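Local structure of putative aminopeptidase (Leishmania major, 5NTH) at residues A237-E242 against G327-F332; V336-M339 against T344-S347. The protein probably acts as a manganese-dependent leucyl aminopeptidase of the M17 family, removing residues from the N-termini of peptides. All coordinates share one frame; numbering follows the deposited sequence.

Interaction 1: residues A237-E242 against G327-F332; sequences AAYAAE and GVFCAF
The phenol oxygen of Tyr239 is hydrogen-bonded to the backbone carbonyl of Cys25, which fixes the far end of a ring whose inner end meets Phe329 on helix 323-341. No hydrogen bond joins residues 237-242 to 327-332, and the meeting of the two rings carries the contact. Phe329 holds its CG anti to the backbone N (chi1 175°), sending the ring out across the gap between the two segments, whose nearest CA atoms, those of Tyr239 and Cys330, are 9.8 Å apart. It presents its edge toward the face of Tyr239 in an offset T-shaped pair, with the planes at 86° and the ring centroids of Tyr239 and Phe329 5.9 Å apart. The offset carries Phe329 CZ to the root of the tyrosine, 3.9 Å from Tyr239 CD2 and 4.0 Å from Tyr239 CB, well away from the hydroxyl. Both side chains are buried. Leu215 of helix 203-221 also packs on Tyr239, while Leu219 of that helix, Leu279 of strand 275-282 and Leu356 of strand 349-361 pack on Phe329. Aromatic and aliphatic side chains thus join two helices over the central mixed sheet, as in the alpha/beta catalytic domain of M17 aminopeptidases.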
# COMPACT_ATOMS: atom_id res chain seq x y z
N ALA A 237 8.46 42.37 10.69
CA ALA A 237 8.53 43.84 10.63
C ALA A 237 8.53 44.50 12.03
O ALA A 237 9.45 45.26 12.35
CB ALA A 237 7.41 44.39 9.77
N ALA A 238 7.55 44.19 12.87
CA ALA A 238 7.51 44.78 14.22
C ALA A 238 8.81 44.53 15.00
O ALA A 238 9.31 45.42 15.67
CB ALA A 238 6.30 44.27 15.02
N TYR A 239 9.35 43.32 14.91
CA TYR A 239 10.60 43.03 15.61
C TYR A 239 11.73 43.85 14.98
O TYR A 239 12.65 44.28 15.67
CB TYR A 239 10.90 41.52 15.65
CG TYR A 239 10.25 40.86 16.83
CD1 TYR A 239 10.76 41.06 18.13
CD2 TYR A 239 9.10 40.09 16.70
CE1 TYR A 239 10.15 40.48 19.24
CE2 TYR A 239 8.50 39.50 17.81
CZ TYR A 239 9.02 39.71 19.08
OH TYR A 239 8.42 39.14 20.18
N ALA A 240 11.63 44.12 13.68
CA ALA A 240 12.61 44.98 13.01
C ALA A 240 12.60 46.40 13.55
O ALA A 240 13.65 46.96 13.87
CB ALA A 240 12.38 45.01 11.50
N ALA A 241 11.41 46.99 13.63
CA ALA A 241 11.29 48.34 14.14
C ALA A 241 11.58 48.41 15.65
O ALA A 241 12.02 49.44 16.12
CB ALA A 241 9.93 48.93 13.82
N GLU A 242 11.35 47.33 16.39
CA GLU A 242 11.63 47.33 17.85
C GLU A 242 13.14 47.41 18.06
O GLU A 242 13.63 48.28 18.79
CB GLU A 242 11.09 46.08 18.57
CG GLU A 242 11.08 46.17 20.10
CD GLU A 242 11.25 44.83 20.83
OE1 GLU A 242 10.35 43.97 20.68
OE2 GLU A 242 12.25 44.64 21.58
N GLY A 327 13.46 29.11 14.67
CA GLY A 327 14.71 28.92 15.39
C GLY A 327 15.72 30.04 15.13
O GLY A 327 16.08 30.77 16.06
N VAL A 328 16.10 30.23 13.86
CA VAL A 328 17.03 31.31 13.49
C VAL A 328 16.44 32.72 13.66
O VAL A 328 17.17 33.62 13.96
CB VAL A 328 17.62 31.17 12.06
CG1 VAL A 328 18.31 29.83 11.86
CG2 VAL A 328 16.56 31.41 11.00
N PHE A 329 15.16 32.92 13.40
CA PHE A 329 14.55 34.24 13.60
C PHE A 329 14.64 34.65 15.07
O PHE A 329 15.08 35.75 15.37
CB PHE A 329 13.08 34.21 13.23
CG PHE A 329 12.34 35.50 13.53
CD1 PHE A 329 12.71 36.69 12.94
CD2 PHE A 329 11.18 35.49 14.33
CE1 PHE A 329 11.96 37.85 13.17
CE2 PHE A 329 10.44 36.65 14.58
CZ PHE A 329 10.84 37.84 13.99
N CYS A 330 14.22 33.77 15.96
CA CYS A 330 14.23 34.07 17.38
C CYS A 330 15.66 34.07 17.96
O CYS A 330 15.91 34.78 18.91
CB CYS A 330 13.37 33.09 18.17
SG CYS A 330 11.63 33.11 17.77
N ALA A 331 16.57 33.27 17.43
CA ALA A 331 18.00 33.42 17.75
C ALA A 331 18.51 34.81 17.36
O ALA A 331 19.16 35.47 18.18
CB ALA A 331 18.84 32.37 17.08
N PHE A 332 18.23 35.27 16.16
CA PHE A 332 18.56 36.67 15.79
C PHE A 332 18.13 37.70 16.86
O PHE A 332 18.90 38.58 17.23
CB PHE A 332 17.94 37.04 14.45
CG PHE A 332 18.15 38.46 14.03
CD1 PHE A 332 19.32 38.84 13.40
CD2 PHE A 332 17.14 39.39 14.18
CE1 PHE A 332 19.49 40.15 12.96
CE2 PHE A 332 17.30 40.69 13.74
CZ PHE A 332 18.48 41.08 13.14

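Interaction 2: residues V336-M339 against T344-S347; sequences VRSM and THFS
Ser338 and Met339, near the end of helix 323-341, pack against His345 and Phe346 in the loop that leads into strand 349-361, within the beta-alpha-beta crossover that links the parallel, neighbouring strands 291-300 and 349-361. The Ser338 hydroxyl touches both loop side chains, from directions roughly at right angles. Its OG lies in the plane of the Phe346 ring, at the edge, 3.4 Å from Phe346 CE1. The same Ser338 OG lies 3.6 Å from His345 CB. With chi1 at 179° the hydroxyl swings away from the serine's own N and out to the loop. Beside it Met339 crosses Phe346 at about a right angle, with Met339 CG 3.8 Å from Phe346 CB. No hydrogen bond crosses between the segments; Ser338 OG is instead hydrogen-bonded to Glu205 OE2, so the buried hydroxyl is satisfied while its flank packs on carbon. Farther out, Phe532 of helix 528-536 meets the Phe346 ring edge-to-face, and Tyr281 of strand 275-282 touches Met339. The loop itself is closed by a turn in which Ser347 N bonds to Thr344 O at 3.2 Å, with Ser347 OG making a weak second bond to that same carbonyl oxygen.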
# COMPACT_ATOMS: atom_id res chain seq x y z
N VAL A 336 20.80 39.88 18.98
CA VAL A 336 20.71 41.33 18.95
C VAL A 336 20.35 41.95 20.30
O VAL A 336 20.85 43.01 20.64
CB VAL A 336 19.74 41.80 17.87
CG1 VAL A 336 19.35 43.26 18.06
CG2 VAL A 336 20.36 41.59 16.52
N ARG A 337 19.46 41.32 21.05
CA ARG A 337 19.08 41.85 22.35
C ARG A 337 20.27 41.85 23.29
O ARG A 337 20.41 42.77 24.10
CB ARG A 337 17.95 41.04 22.97
CG ARG A 337 16.61 41.65 22.65
CD ARG A 337 15.45 40.74 23.02
NE ARG A 337 14.16 41.41 22.78
CZ ARG A 337 12.98 40.79 22.77
NH1 ARG A 337 12.88 39.47 22.99
NH2 ARG A 337 11.89 41.49 22.52
N SER A 338 21.09 40.81 23.20
CA SER A 338 22.27 40.70 24.03
C SER A 338 23.30 41.82 23.65
O SER A 338 23.86 42.51 24.51
CB SER A 338 22.84 39.28 23.92
OG SER A 338 24.03 39.12 24.71
N MET A 339 23.49 42.01 22.35
CA MET A 339 24.33 43.09 21.82
C MET A 339 23.94 44.47 22.37
O MET A 339 24.82 45.25 22.73
CB MET A 339 24.29 43.10 20.28
CG MET A 339 25.11 42.00 19.67
SD MET A 339 25.28 42.10 17.88
CE MET A 339 23.62 41.94 17.38
N THR A 344 30.42 44.52 24.99
CA THR A 344 31.36 43.44 24.75
C THR A 344 30.71 42.11 24.34
O THR A 344 31.42 41.22 23.85
CB THR A 344 32.15 43.16 26.05
OG1 THR A 344 31.25 42.71 27.07
CG2 THR A 344 32.85 44.42 26.56
N HIS A 345 29.39 42.00 24.54
CA HIS A 345 28.70 40.69 24.48
C HIS A 345 28.76 39.89 23.20
O HIS A 345 28.95 38.67 23.28
CB HIS A 345 27.25 40.77 24.96
CG HIS A 345 27.09 40.48 26.41
ND1 HIS A 345 26.18 41.15 27.21
CD2 HIS A 345 27.73 39.60 27.23
CE1 HIS A 345 26.27 40.69 28.45
NE2 HIS A 345 27.20 39.75 28.48
N PHE A 346 28.61 40.48 22.03
CA PHE A 346 28.95 39.66 20.84
C PHE A 346 29.95 40.44 20.05
O PHE A 346 29.80 40.62 18.85
CB PHE A 346 27.71 39.25 20.02
CG PHE A 346 26.94 38.09 20.60
CD1 PHE A 346 26.02 38.29 21.60
CD2 PHE A 346 27.12 36.81 20.12
CE1 PHE A 346 25.32 37.24 22.15
CE2 PHE A 346 26.42 35.74 20.65
CZ PHE A 346 25.52 35.95 21.66
N SER A 347 30.99 40.90 20.73
CA SER A 347 31.95 41.87 20.15
C SER A 347 32.65 41.37 18.88
O SER A 347 33.00 42.14 18.00
CB SER A 347 32.98 42.30 21.21
OG SER A 347 33.74 41.19 21.67

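Interactions 1 and 2 both draw on helix 323-341, the first on its earlier turns and the second near its end, with centres about 15 Å apart. Arg337, which does not touch 344-347, links segment 336-339 back to 237-242: its NH2 forms a long, weak salt bridge with Glu242 OE2 at 3.3 Å, and Arg337 NH2 also packs 3.8 Å from Tyr239 CE1. Helix 229-243 thus meets the shared helix through Tyr239, which touches both Phe329 and Arg337, and through the weak Glu242-Arg337 pair. Interaction 1 is nearer the metal centre, the Phe329 side chain lying about 11 Å from that of the manganese ligand Lys298, whereas interaction 2 lies away from the manganese and actinonin sites.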